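Local coordinates for DNA polymerase III beta subunit (Streptococcus pyogenes, PDB 2AVT), which probably forms a ring-shaped dimer that encircles DNA and slides along it, keeping the replicative polymerase on its template, at residues Leu292-Asn297 and Val318-Ser323; Val290-Glu293 and His298-Ala301; His13-Thr18 and Ser32-Glu37; Thr9-Ala14 and Val43-Ser48; Lys143-Glu148 and Phe175-Thr180. One frame throughout, in Å; residues are numbered along the deposited sequence.

Contact 1 (Leu292-Asn297 and Val318-Ser323); sequences LEITQN and VSQSGS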
# COMPACT_ATOMS: atom_id res chain seq x y z
N LEU A 292 -12.31 -25.88 -19.62
CA LEU A 292 -13.15 -26.63 -18.70
C LEU A 292 -13.71 -27.87 -19.40
O LEU A 292 -14.41 -27.75 -20.41
CB LEU A 292 -14.29 -25.74 -18.20
CG LEU A 292 -14.96 -26.11 -16.88
CD1 LEU A 292 -13.92 -26.19 -15.78
CD2 LEU A 292 -16.02 -25.07 -16.54
N GLU A 293 -13.38 -29.04 -18.87
CA GLU A 293 -13.84 -30.31 -19.43
C GLU A 293 -14.88 -30.95 -18.52
O GLU A 293 -14.56 -31.47 -17.45
CB GLU A 293 -12.66 -31.25 -19.64
CG GLU A 293 -11.87 -30.97 -20.92
CD GLU A 293 -10.51 -31.65 -20.95
OE1 GLU A 293 -10.40 -32.79 -20.47
OE2 GLU A 293 -9.56 -31.03 -21.48
N ILE A 294 -16.13 -30.92 -18.97
CA ILE A 294 -17.25 -31.47 -18.21
C ILE A 294 -17.75 -32.79 -18.77
O ILE A 294 -18.20 -32.86 -19.92
CB ILE A 294 -18.43 -30.48 -18.19
CG1 ILE A 294 -18.01 -29.17 -17.52
CG2 ILE A 294 -19.61 -31.09 -17.45
CD1 ILE A 294 -19.07 -28.10 -17.58
N THR A 295 -17.66 -33.84 -17.97
CA THR A 295 -18.12 -35.16 -18.37
C THR A 295 -18.81 -35.79 -17.16
O THR A 295 -18.71 -35.27 -16.05
CB THR A 295 -16.97 -36.08 -18.81
OG1 THR A 295 -16.06 -36.27 -17.71
CG2 THR A 295 -16.22 -35.46 -19.98
N GLN A 296 -19.50 -36.91 -17.38
CA GLN A 296 -20.19 -37.60 -16.29
C GLN A 296 -19.30 -37.79 -15.07
O GLN A 296 -18.32 -38.55 -15.10
CB GLN A 296 -20.69 -38.97 -16.76
CG GLN A 296 -21.93 -38.92 -17.64
CD GLN A 296 -22.40 -40.31 -18.05
OE1 GLN A 296 -22.54 -41.20 -17.22
NE2 GLN A 296 -22.66 -40.48 -19.35
N ASN A 297 -19.63 -37.09 -13.99
CA ASN A 297 -18.88 -37.18 -12.75
C ASN A 297 -17.38 -36.99 -12.93
O ASN A 297 -16.57 -37.79 -12.47
CB ASN A 297 -19.15 -38.54 -12.10
CG ASN A 297 -20.58 -38.98 -12.26
OD1 ASN A 297 -21.52 -38.23 -11.99
ND2 ASN A 297 -20.77 -40.22 -12.70
N VAL A 318 -20.69 -29.75 -6.55
CA VAL A 318 -21.82 -29.98 -5.67
C VAL A 318 -22.82 -30.90 -6.35
O VAL A 318 -23.32 -31.85 -5.75
CB VAL A 318 -22.52 -28.65 -5.30
CG1 VAL A 318 -23.66 -28.91 -4.33
CG2 VAL A 318 -21.51 -27.70 -4.69
N SER A 319 -23.11 -30.62 -7.62
CA SER A 319 -24.04 -31.43 -8.39
C SER A 319 -23.95 -31.05 -9.86
O SER A 319 -23.57 -29.92 -10.20
CB SER A 319 -25.47 -31.22 -7.89
OG SER A 319 -25.96 -29.94 -8.27
N GLN A 320 -24.30 -31.98 -10.74
CA GLN A 320 -24.25 -31.71 -12.16
C GLN A 320 -25.43 -32.37 -12.87
O GLN A 320 -26.11 -33.22 -12.29
CB GLN A 320 -22.94 -32.21 -12.76
CG GLN A 320 -22.77 -33.73 -12.73
CD GLN A 320 -21.39 -34.16 -13.21
OE1 GLN A 320 -20.98 -33.86 -14.33
NE2 GLN A 320 -20.67 -34.88 -12.35
N SER A 321 -25.66 -31.95 -14.11
CA SER A 321 -26.75 -32.49 -14.91
C SER A 321 -26.60 -31.97 -16.33
O SER A 321 -26.02 -30.90 -16.56
CB SER A 321 -28.10 -32.06 -14.34
OG SER A 321 -28.26 -30.66 -14.40
N GLY A 322 -27.12 -32.72 -17.29
CA GLY A 322 -27.02 -32.30 -18.67
C GLY A 322 -25.92 -33.06 -19.39
O GLY A 322 -25.34 -33.99 -18.84
N SER A 323 -25.63 -32.64 -20.62
CA SER A 323 -24.62 -33.28 -21.44
C SER A 323 -23.19 -32.84 -21.13
O SER A 323 -22.95 -31.80 -20.51
CB SER A 323 -24.91 -33.02 -22.91
OG SER A 323 -24.95 -31.62 -23.18

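Contact 2 (Val290-Glu293 and His298-Ala301); sequences VKLE and HISA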
# COMPACT_ATOMS: atom_id res chain seq x y z
N VAL A 290 -8.55 -20.74 -20.05
CA VAL A 290 -8.61 -21.97 -19.26
C VAL A 290 -9.57 -22.87 -20.01
O VAL A 290 -10.47 -22.39 -20.70
CB VAL A 290 -9.14 -21.71 -17.83
CG1 VAL A 290 -10.58 -21.22 -17.89
CG2 VAL A 290 -9.03 -22.97 -17.00
N LYS A 291 -9.37 -24.18 -19.89
CA LYS A 291 -10.21 -25.16 -20.58
C LYS A 291 -10.99 -26.00 -19.58
O LYS A 291 -10.40 -26.75 -18.80
CB LYS A 291 -9.34 -26.05 -21.45
CG LYS A 291 -10.07 -27.10 -22.27
CD LYS A 291 -9.07 -27.88 -23.11
CE LYS A 291 -9.72 -28.94 -23.96
NZ LYS A 291 -8.70 -29.69 -24.75
N LEU A 292 -12.31 -25.88 -19.62
CA LEU A 292 -13.15 -26.63 -18.70
C LEU A 292 -13.71 -27.87 -19.40
O LEU A 292 -14.41 -27.75 -20.41
CB LEU A 292 -14.29 -25.74 -18.20
CG LEU A 292 -14.96 -26.11 -16.88
CD1 LEU A 292 -13.92 -26.19 -15.78
CD2 LEU A 292 -16.02 -25.07 -16.54
N GLU A 293 -13.38 -29.04 -18.87
CA GLU A 293 -13.84 -30.31 -19.43
C GLU A 293 -14.88 -30.95 -18.52
O GLU A 293 -14.56 -31.47 -17.45
CB GLU A 293 -12.66 -31.25 -19.64
CG GLU A 293 -11.87 -30.97 -20.92
CD GLU A 293 -10.51 -31.65 -20.95
OE1 GLU A 293 -10.40 -32.79 -20.47
OE2 GLU A 293 -9.56 -31.03 -21.48
N HIS A 298 -17.01 -35.91 -13.61
CA HIS A 298 -15.61 -35.60 -13.86
C HIS A 298 -15.48 -34.21 -14.47
O HIS A 298 -15.78 -34.01 -15.65
CB HIS A 298 -14.99 -36.64 -14.80
CG HIS A 298 -13.54 -36.41 -15.10
ND1 HIS A 298 -13.07 -35.20 -15.57
CD2 HIS A 298 -12.47 -37.23 -15.02
CE1 HIS A 298 -11.76 -35.29 -15.77
NE2 HIS A 298 -11.37 -36.51 -15.44
N ILE A 299 -15.07 -33.25 -13.65
CA ILE A 299 -14.89 -31.88 -14.10
C ILE A 299 -13.43 -31.49 -13.84
O ILE A 299 -12.92 -31.70 -12.74
CB ILE A 299 -15.81 -30.92 -13.33
CG1 ILE A 299 -17.24 -31.45 -13.35
CG2 ILE A 299 -15.77 -29.53 -13.96
CD1 ILE A 299 -17.77 -31.69 -14.75
N SER A 300 -12.77 -30.95 -14.86
CA SER A 300 -11.37 -30.57 -14.71
C SER A 300 -11.00 -29.29 -15.46
O SER A 300 -11.59 -28.96 -16.49
CB SER A 300 -10.47 -31.71 -15.18
OG SER A 300 -10.71 -32.01 -16.55
N ALA A 301 -10.02 -28.57 -14.92
CA ALA A 301 -9.54 -27.33 -15.51
C ALA A 301 -8.17 -27.58 -16.13
O ALA A 301 -7.36 -28.33 -15.59
CB ALA A 301 -9.44 -26.24 -14.45

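Contact 3 (His13-Thr18 and Ser32-Glu37); sequences HALNTT and SSIKIE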
# COMPACT_ATOMS: atom_id res chain seq x y z
N HIS A 13 -12.76 12.84 10.06
CA HIS A 13 -13.63 11.85 9.43
C HIS A 13 -14.45 12.46 8.30
O HIS A 13 -14.51 11.90 7.21
CB HIS A 13 -14.56 11.21 10.46
CG HIS A 13 -13.87 10.25 11.38
ND1 HIS A 13 -13.09 9.21 10.91
CD2 HIS A 13 -13.85 10.16 12.73
CE1 HIS A 13 -12.61 8.52 11.94
NE2 HIS A 13 -13.06 9.08 13.05
N ALA A 14 -15.06 13.62 8.55
CA ALA A 14 -15.86 14.30 7.53
C ALA A 14 -15.02 14.80 6.35
O ALA A 14 -15.47 14.80 5.21
CB ALA A 14 -16.61 15.47 8.17
N LEU A 15 -13.79 15.24 6.64
CA LEU A 15 -12.89 15.73 5.60
C LEU A 15 -12.47 14.60 4.67
O LEU A 15 -12.46 14.76 3.45
CB LEU A 15 -11.65 16.37 6.22
CG LEU A 15 -11.84 17.76 6.83
CD1 LEU A 15 -10.63 18.17 7.69
CD2 LEU A 15 -12.06 18.75 5.69
N ASN A 16 -12.11 13.46 5.24
CA ASN A 16 -11.68 12.32 4.44
C ASN A 16 -12.80 11.77 3.57
O ASN A 16 -12.54 11.18 2.53
CB ASN A 16 -11.14 11.21 5.32
CG ASN A 16 -9.81 11.57 5.95
OD1 ASN A 16 -9.10 12.45 5.46
ND2 ASN A 16 -9.45 10.87 7.02
N THR A 17 -14.04 11.97 3.99
CA THR A 17 -15.18 11.50 3.21
C THR A 17 -15.35 12.39 1.99
O THR A 17 -15.56 11.91 0.87
CB THR A 17 -16.48 11.57 4.02
OG1 THR A 17 -16.39 10.69 5.15
CG2 THR A 17 -17.66 11.16 3.16
N THR A 18 -15.27 13.69 2.22
CA THR A 18 -15.41 14.68 1.17
C THR A 18 -14.26 14.56 0.16
O THR A 18 -14.46 14.73 -1.05
CB THR A 18 -15.41 16.10 1.76
OG1 THR A 18 -16.40 16.19 2.79
CG2 THR A 18 -15.72 17.13 0.68
N SER A 32 -8.80 21.13 -6.92
CA SER A 32 -7.92 20.48 -5.94
C SER A 32 -8.28 20.99 -4.54
O SER A 32 -7.83 20.45 -3.52
CB SER A 32 -6.45 20.86 -6.22
OG SER A 32 -6.27 22.25 -6.02
N SER A 33 -9.09 22.03 -4.47
CA SER A 33 -9.44 22.57 -3.17
C SER A 33 -10.72 22.03 -2.55
O SER A 33 -11.59 21.47 -3.24
CB SER A 33 -9.50 24.09 -3.25
OG SER A 33 -10.52 24.50 -4.14
N ILE A 34 -10.80 22.16 -1.23
CA ILE A 34 -12.01 21.75 -0.54
C ILE A 34 -12.69 23.07 -0.20
O ILE A 34 -12.04 24.05 0.18
CB ILE A 34 -11.71 20.92 0.73
CG1 ILE A 34 -13.03 20.52 1.40
CG2 ILE A 34 -10.82 21.70 1.67
CD1 ILE A 34 -12.93 19.26 2.25
N LYS A 35 -14.01 23.11 -0.38
CA LYS A 35 -14.76 24.31 -0.10
C LYS A 35 -15.41 24.15 1.27
O LYS A 35 -16.03 23.13 1.56
CB LYS A 35 -15.83 24.52 -1.18
CG LYS A 35 -16.74 25.70 -0.97
CD LYS A 35 -17.80 25.73 -2.07
CE LYS A 35 -18.91 26.71 -1.74
NZ LYS A 35 -20.12 26.46 -2.61
N ILE A 36 -15.24 25.16 2.11
CA ILE A 36 -15.79 25.12 3.46
C ILE A 36 -16.76 26.27 3.65
O ILE A 36 -16.39 27.44 3.55
CB ILE A 36 -14.67 25.25 4.51
CG1 ILE A 36 -13.65 24.12 4.32
CG2 ILE A 36 -15.26 25.18 5.90
CD1 ILE A 36 -12.49 24.18 5.28
N GLU A 37 -18.02 25.94 3.90
CA GLU A 37 -19.03 26.97 4.12
C GLU A 37 -19.55 26.80 5.53
O GLU A 37 -20.04 25.73 5.90
CB GLU A 37 -20.18 26.83 3.13
CG GLU A 37 -19.77 27.01 1.70
CD GLU A 37 -20.89 26.67 0.74
OE1 GLU A 37 -21.43 25.53 0.83
OE2 GLU A 37 -21.22 27.53 -0.09

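Contact 4 (Thr9-Ala14 and Val43-Ser48); sequences TLFIHA and VTLTGS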
# COMPACT_ATOMS: atom_id res chain seq x y z
N THR A 9 -11.09 14.71 15.75
CA THR A 9 -11.47 13.42 15.18
C THR A 9 -12.72 13.53 14.30
O THR A 9 -12.77 12.94 13.22
CB THR A 9 -11.69 12.38 16.30
OG1 THR A 9 -10.42 11.94 16.78
CG2 THR A 9 -12.47 11.18 15.79
N LEU A 10 -13.71 14.28 14.75
CA LEU A 10 -14.94 14.46 13.97
C LEU A 10 -14.62 15.15 12.63
O LEU A 10 -15.07 14.71 11.57
CB LEU A 10 -15.94 15.33 14.74
CG LEU A 10 -17.25 15.74 14.05
CD1 LEU A 10 -18.25 14.60 14.13
CD2 LEU A 10 -17.82 16.97 14.74
N PHE A 11 -13.85 16.23 12.70
CA PHE A 11 -13.47 17.00 11.53
C PHE A 11 -12.76 16.14 10.50
O PHE A 11 -13.11 16.15 9.32
CB PHE A 11 -12.57 18.17 11.96
CG PHE A 11 -12.50 19.30 10.96
CD1 PHE A 11 -13.44 19.43 9.96
CD2 PHE A 11 -11.51 20.27 11.06
CE1 PHE A 11 -13.41 20.49 9.07
CE2 PHE A 11 -11.47 21.34 10.19
CZ PHE A 11 -12.43 21.45 9.19
N ILE A 12 -11.76 15.39 10.95
CA ILE A 12 -10.98 14.51 10.07
C ILE A 12 -11.86 13.50 9.34
O ILE A 12 -11.72 13.32 8.13
CB ILE A 12 -9.88 13.76 10.87
CG1 ILE A 12 -8.80 14.75 11.31
CG2 ILE A 12 -9.26 12.66 10.00
CD1 ILE A 12 -7.72 14.14 12.18
N HIS A 13 -12.76 12.84 10.06
CA HIS A 13 -13.63 11.85 9.43
C HIS A 13 -14.45 12.46 8.30
O HIS A 13 -14.51 11.90 7.21
CB HIS A 13 -14.56 11.21 10.46
CG HIS A 13 -13.87 10.25 11.38
ND1 HIS A 13 -13.09 9.21 10.91
CD2 HIS A 13 -13.85 10.16 12.73
CE1 HIS A 13 -12.61 8.52 11.94
NE2 HIS A 13 -13.06 9.08 13.05
N ALA A 14 -15.06 13.62 8.55
CA ALA A 14 -15.86 14.30 7.53
C ALA A 14 -15.02 14.80 6.35
O ALA A 14 -15.47 14.80 5.21
CB ALA A 14 -16.61 15.47 8.17
N VAL A 43 -21.25 23.07 9.52
CA VAL A 43 -20.11 23.32 8.65
C VAL A 43 -20.24 22.40 7.44
O VAL A 43 -20.17 21.18 7.56
CB VAL A 43 -18.78 23.04 9.40
CG1 VAL A 43 -17.61 22.99 8.41
CG2 VAL A 43 -18.55 24.14 10.45
N THR A 44 -20.44 22.99 6.28
CA THR A 44 -20.60 22.18 5.08
C THR A 44 -19.32 22.12 4.25
O THR A 44 -18.75 23.15 3.90
CB THR A 44 -21.76 22.71 4.21
OG1 THR A 44 -22.98 22.59 4.95
CG2 THR A 44 -21.88 21.90 2.93
N LEU A 45 -18.90 20.89 3.96
CA LEU A 45 -17.69 20.64 3.19
C LEU A 45 -18.06 20.16 1.79
O LEU A 45 -18.89 19.25 1.65
CB LEU A 45 -16.84 19.57 3.88
CG LEU A 45 -16.58 19.84 5.37
CD1 LEU A 45 -15.77 18.68 5.96
CD2 LEU A 45 -15.81 21.14 5.53
N THR A 46 -17.45 20.77 0.77
CA THR A 46 -17.73 20.39 -0.61
C THR A 46 -16.46 20.06 -1.39
O THR A 46 -15.46 20.77 -1.31
CB THR A 46 -18.47 21.51 -1.38
OG1 THR A 46 -19.71 21.82 -0.73
CG2 THR A 46 -18.76 21.06 -2.81
N GLY A 47 -16.53 18.96 -2.14
CA GLY A 47 -15.41 18.53 -2.97
C GLY A 47 -15.98 18.00 -4.27
O GLY A 47 -17.12 17.49 -4.30
N SER A 48 -15.23 18.14 -5.36
CA SER A 48 -15.66 17.65 -6.67
C SER A 48 -14.48 17.46 -7.61
O SER A 48 -13.45 18.13 -7.47
CB SER A 48 -16.68 18.60 -7.32
OG SER A 48 -16.11 19.86 -7.56

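Contact 5 (Lys143-Glu148 and Phe175-Thr180); sequences KSIIAE and FKAVAT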
# COMPACT_ATOMS: atom_id res chain seq x y z
N LYS A 143 -25.71 -0.68 -2.09
CA LYS A 143 -24.32 -1.12 -2.06
C LYS A 143 -24.16 -2.53 -2.61
O LYS A 143 -23.12 -2.87 -3.18
CB LYS A 143 -23.77 -1.09 -0.63
CG LYS A 143 -23.49 0.30 -0.09
CD LYS A 143 -22.60 0.18 1.16
CE LYS A 143 -22.31 1.54 1.77
NZ LYS A 143 -21.27 1.45 2.84
N SER A 144 -25.19 -3.36 -2.41
CA SER A 144 -25.16 -4.74 -2.89
C SER A 144 -25.22 -4.77 -4.41
O SER A 144 -24.51 -5.55 -5.04
CB SER A 144 -26.35 -5.52 -2.33
OG SER A 144 -26.36 -6.82 -2.87
N ILE A 145 -26.07 -3.92 -4.98
CA ILE A 145 -26.23 -3.81 -6.43
C ILE A 145 -24.92 -3.35 -7.07
O ILE A 145 -24.50 -3.86 -8.11
CB ILE A 145 -27.35 -2.79 -6.78
CG1 ILE A 145 -28.71 -3.33 -6.33
CG2 ILE A 145 -27.33 -2.47 -8.26
CD1 ILE A 145 -29.85 -2.30 -6.40
N ILE A 146 -24.28 -2.37 -6.43
CA ILE A 146 -23.02 -1.82 -6.92
C ILE A 146 -21.89 -2.85 -6.95
O ILE A 146 -21.24 -3.02 -7.98
CB ILE A 146 -22.58 -0.63 -6.05
CG1 ILE A 146 -23.60 0.50 -6.20
CG2 ILE A 146 -21.16 -0.19 -6.44
CD1 ILE A 146 -23.39 1.66 -5.28
N ALA A 147 -21.67 -3.54 -5.83
CA ALA A 147 -20.62 -4.54 -5.75
C ALA A 147 -20.86 -5.69 -6.73
O ALA A 147 -19.93 -6.44 -7.06
CB ALA A 147 -20.51 -5.08 -4.34
N GLU A 148 -22.10 -5.83 -7.20
CA GLU A 148 -22.44 -6.91 -8.13
C GLU A 148 -22.37 -6.53 -9.60
O GLU A 148 -22.23 -7.40 -10.45
CB GLU A 148 -23.86 -7.45 -7.84
CG GLU A 148 -24.05 -8.03 -6.44
CD GLU A 148 -25.44 -8.62 -6.20
OE1 GLU A 148 -26.43 -8.05 -6.69
OE2 GLU A 148 -25.53 -9.64 -5.49
N PHE A 175 -37.14 -2.82 -11.41
CA PHE A 175 -35.81 -2.21 -11.33
C PHE A 175 -34.73 -3.09 -11.97
O PHE A 175 -34.60 -4.27 -11.62
CB PHE A 175 -35.46 -1.97 -9.85
CG PHE A 175 -34.14 -1.29 -9.62
CD1 PHE A 175 -32.95 -2.02 -9.64
CD2 PHE A 175 -34.08 0.06 -9.33
CE1 PHE A 175 -31.74 -1.41 -9.37
CE2 PHE A 175 -32.87 0.67 -9.05
CZ PHE A 175 -31.70 -0.06 -9.07
N LYS A 176 -33.95 -2.54 -12.89
CA LYS A 176 -32.87 -3.31 -13.51
C LYS A 176 -31.54 -2.55 -13.47
O LYS A 176 -31.46 -1.38 -13.81
CB LYS A 176 -33.20 -3.67 -14.97
CG LYS A 176 -32.11 -4.50 -15.64
CD LYS A 176 -32.36 -4.75 -17.12
CE LYS A 176 -32.32 -3.46 -17.93
NZ LYS A 176 -32.57 -3.68 -19.38
N ALA A 177 -30.49 -3.25 -13.05
CA ALA A 177 -29.15 -2.68 -13.00
C ALA A 177 -28.29 -3.64 -13.80
O ALA A 177 -28.17 -4.81 -13.43
CB ALA A 177 -28.65 -2.58 -11.57
N VAL A 178 -27.70 -3.17 -14.90
CA VAL A 178 -26.85 -4.01 -15.72
C VAL A 178 -25.58 -3.30 -16.18
O VAL A 178 -25.58 -2.09 -16.41
CB VAL A 178 -27.59 -4.52 -16.98
CG1 VAL A 178 -27.88 -3.37 -17.91
CG2 VAL A 178 -26.76 -5.58 -17.68
N ALA A 179 -24.50 -4.06 -16.31
CA ALA A 179 -23.22 -3.53 -16.77
C ALA A 179 -22.53 -4.63 -17.57
O ALA A 179 -22.65 -5.81 -17.25
CB ALA A 179 -22.35 -3.13 -15.58
N THR A 180 -21.80 -4.23 -18.61
CA THR A 180 -21.10 -5.17 -19.46
C THR A 180 -19.92 -4.53 -20.18
O THR A 180 -19.85 -3.32 -20.37
CB THR A 180 -22.05 -5.76 -20.53
OG1 THR A 180 -21.35 -6.75 -21.30
CG2 THR A 180 -22.56 -4.69 -21.47

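Contact 1 (Leu292-Asn297 and Val318-Ser323)
With chi1 at 66°, Gln320 holds CG between its own backbone N and carbonyl carbon, and the chain beyond runs extended, carrying the terminal amide across to the turn that follows Thr295. Asn297 keeps CG beside its backbone N (chi1 -38°), which brings its amide across the end of Gln320. The two side chains cross at roughly a right angle, and their amide planes stand nearly perpendicular, 86° apart. Gln320 NE2 is modelled 2.9 Å from Asn297 N and 3.5 Å from Asn297 OD1, while Gln320 OE1 sits 3.2 Å from Thr295 O. The two backbone approaches, to Asn297 N and Thr295 O, pair like with like, and the Gln320 amide is probably turned over; with its two ends exchanged, hydrogen bonds to the turn become possible, though none is certain.

Asn297, with left-handed backbone angles, is the second residue of the tight Gln296-Asn297 turn of the beta hairpin formed by strands 290-295 and 298-305. Strand 319-322, by contrast, is, within this chain, the outermost strand of a different antiparallel sheet, so Gln320 reaches from the margin of one sheet of the C-terminal domain to the hairpin end of another. Val318 and Ser319 both face Val265, a classic beta bulge. Ile294 points toward 318-323 and packs on Val264 and Ile299. Thr295 turns away and hydrogen-bonds through OG1 to His298 O, tying the two sides of the turn together.

Contact 2 (Val290-Glu293 and His298-Ala301)
Glu293 and Ser300 face each other as a hydrogen-bonded antiparallel pair and exchange two backbone bonds. Glu293 N gives a nearly straight bond to Ser300 O, 3.0 Å with 176° at the hydrogen, arriving close to the line of the carbonyl. The return bond, Ser300 N to Glu293 O at 3.2 Å, is more bent (152°), its donor well off the carbonyl plane. Weaker CA-H...O contacts accompany these bonds: Ala301 CA comes within 3.4 Å of Lys291 O, and Ile299 CA within 3.4 Å of Glu293 O.

Apolar contacts gather on the face that carries Leu292 and Ala301, a non-hydrogen-bonded pair. Val290 CG2 touches Ala301 CB at 4.2 Å. Leu292, whose CG sits beside the carbonyl carbon and far from its N, swings CD1 to 4.2 Å from Ile299 CG2.

Polar side chains occupy the other face. Ser300 OG packs at 3.7 Å from Glu293 CB but hydrogen-bonds to His302 NE2, and it also lies at the edge of the His298 ring, in its plane. Within the first strand, Lys291 NZ and Glu293 OE2 form a long, weak ion pair. His298 ND1 is buried here without a polar partner in the model.

The strands run at 174° to each other, the two arms of a beta hairpin in the C-terminal domain. In their four-stranded sheet, 290-295 pairs onward with strand 325-329 and 298-305 with strand 309-314, while helix 268-282 covers the apolar face, Ala278 resting on Val290 and Met275 on Ala301.

Contact 3 (His13-Thr18 and Ser32-Glu37)
Leu15 and Thr18, one turn apart on the helix, close over the end of Ile34 from the strand. The apolar contact centres on Ile34 CD1, which meets Leu15 CD2 at 3.6 Å and Thr18 CG2 at 3.8 Å. Ile34 swings CG1 opposite its N (chi1 -179°), and the extended arm projects straight at the helix, crossing both partners at about a right angle.

No hydrogen bond crosses from helix to strand. Thr18 turns its methyl to Ile34 while OG1 bonds back to Ala14 O at 2.9 Å; the same carbonyl accepts Thr18 N at 3.2 Å from the opposite face of its plane. The OG1 bond holds the side-chain rotation and satisfies the hydroxyl in this apolar interface.

Lys35, whose end leads off from the helix, forms a salt bridge through NZ with Glu37 OE2, 3.0 Å apart.

Helix 8-18 thus lies over strand 33-39, whose neighbours in the sheet are strands 73-78 and 42-48. Leu45 of the latter touches Leu15 and Thr18, and Ile83 of helix 79-88 packs on Leu15, filling out the core of the N-terminal domain.

Contact 4 (Thr9-Ala14 and Val43-Ser48)
Leu45 lays its CD1 methyl against the end of helix segment 9-14, 4.0 Å from both Ala14 CB and Ala14 O. The methyl therefore meets the alanine's side chain and its backbone together. Leu45 points at the helix from its CB onward: CG lies beside the backbone N (chi1 -51°) and chi2 is 178°, an extended course that pushes CD1 foremost. One turn earlier, Phe11 brings its ring up from the flank. A chi1 of -160° sets the ring beside the phenylalanine's own carbonyl carbon, and CE1 comes to 4.3 Å from the same Leu45 methyl, which meets the ring obliquely. One methyl thus touches both a ring and an alanine, one helix turn apart.

No hydrogen bond crosses between the segments, and all three touching residues are buried. Neighbours close the site further: Ile36 of the adjacent strand touches Leu45, Ile58 of strand 52-59 lies on Ala14, and Ile86 of helix 79-88 packs on Phe11. On the other side of strand 42-48, Thr44 OG1 hydrogen-bonds to Thr57 OG1. Helix 8-18, entered from strand 3-7 and followed by an antiparallel meander, fits the DNA processivity-factor fold, in which helices packed on the sheets characteristically line the central channel of the ring.

Contact 5 (Lys143-Glu148 and Phe175-Thr180)
The Phe175 ring, the flat group of this contact, is met obliquely by Ile145 CD1, 3.6 Å from Phe175 CE1 and 3.9 Å from its CZ. The two side chains approach from opposite directions, the isoleucine from the helix and the phenylalanine from the strand. Ile167 and Leu169 of the neighbouring strand 164-170 also touch Phe175. A fully trans first torsion (chi1 -177°) in Phe175 carries its ring out to meet Ile145.

Ile145 uses both branches. While CG1, beside the backbone N (chi1 -68°), carries CD1 to the ring, CG2 drops onto Ala177 CB at 3.6 Å. Phe175 and Ala177, two apart in the strand, therefore present one face to a single isoleucine, and Ile145 CA and Ala177 CA lie 7.3 Å apart.

Helix 139-149 here lies on the large antiparallel sheet as part of the central domain, where strand 174-180 pairs with 164-170 and 184-191. Ile146, turned away, packs instead on Leu208 and Phe211 of helix 205-214. Glu148 OE1 forms a salt bridge with Arg188, while its OE2 comes near Glu366 OE1, a closeness of like charges that could favour protonation of one of them. Between 143-148 and 175-180 themselves, no hydrogen bond or charge pair forms; helix and strand are matched by shape, with attraction coming from close carbon-carbon packing and the exclusion of water.

How the contacts relate
From the N terminus, helix 8-18 opens contacts 4 and 3 together. Contact 3 closes first, at 32-37, and contact 4 next, at 43-48, enclosing it; their strands are sheet neighbours, with Lys35 O near Thr46 N and Glu37 O near Thr44 N, so both press one helix onto one sheet. Contact 5 follows in series, repeating the helix-on-sheet theme in the central domain, about 28 Å from contact 3 between centres. In the C-terminal domain, contact 2 closes the 290-305 hairpin, and contact 1 crosses it by linking the hairpin turn onward to 318-323. Ile294 CG2 and Ile299 CD1 touch between them. Strands of contacts 1 and 5 share the sheet spanning the central and C-terminal domains.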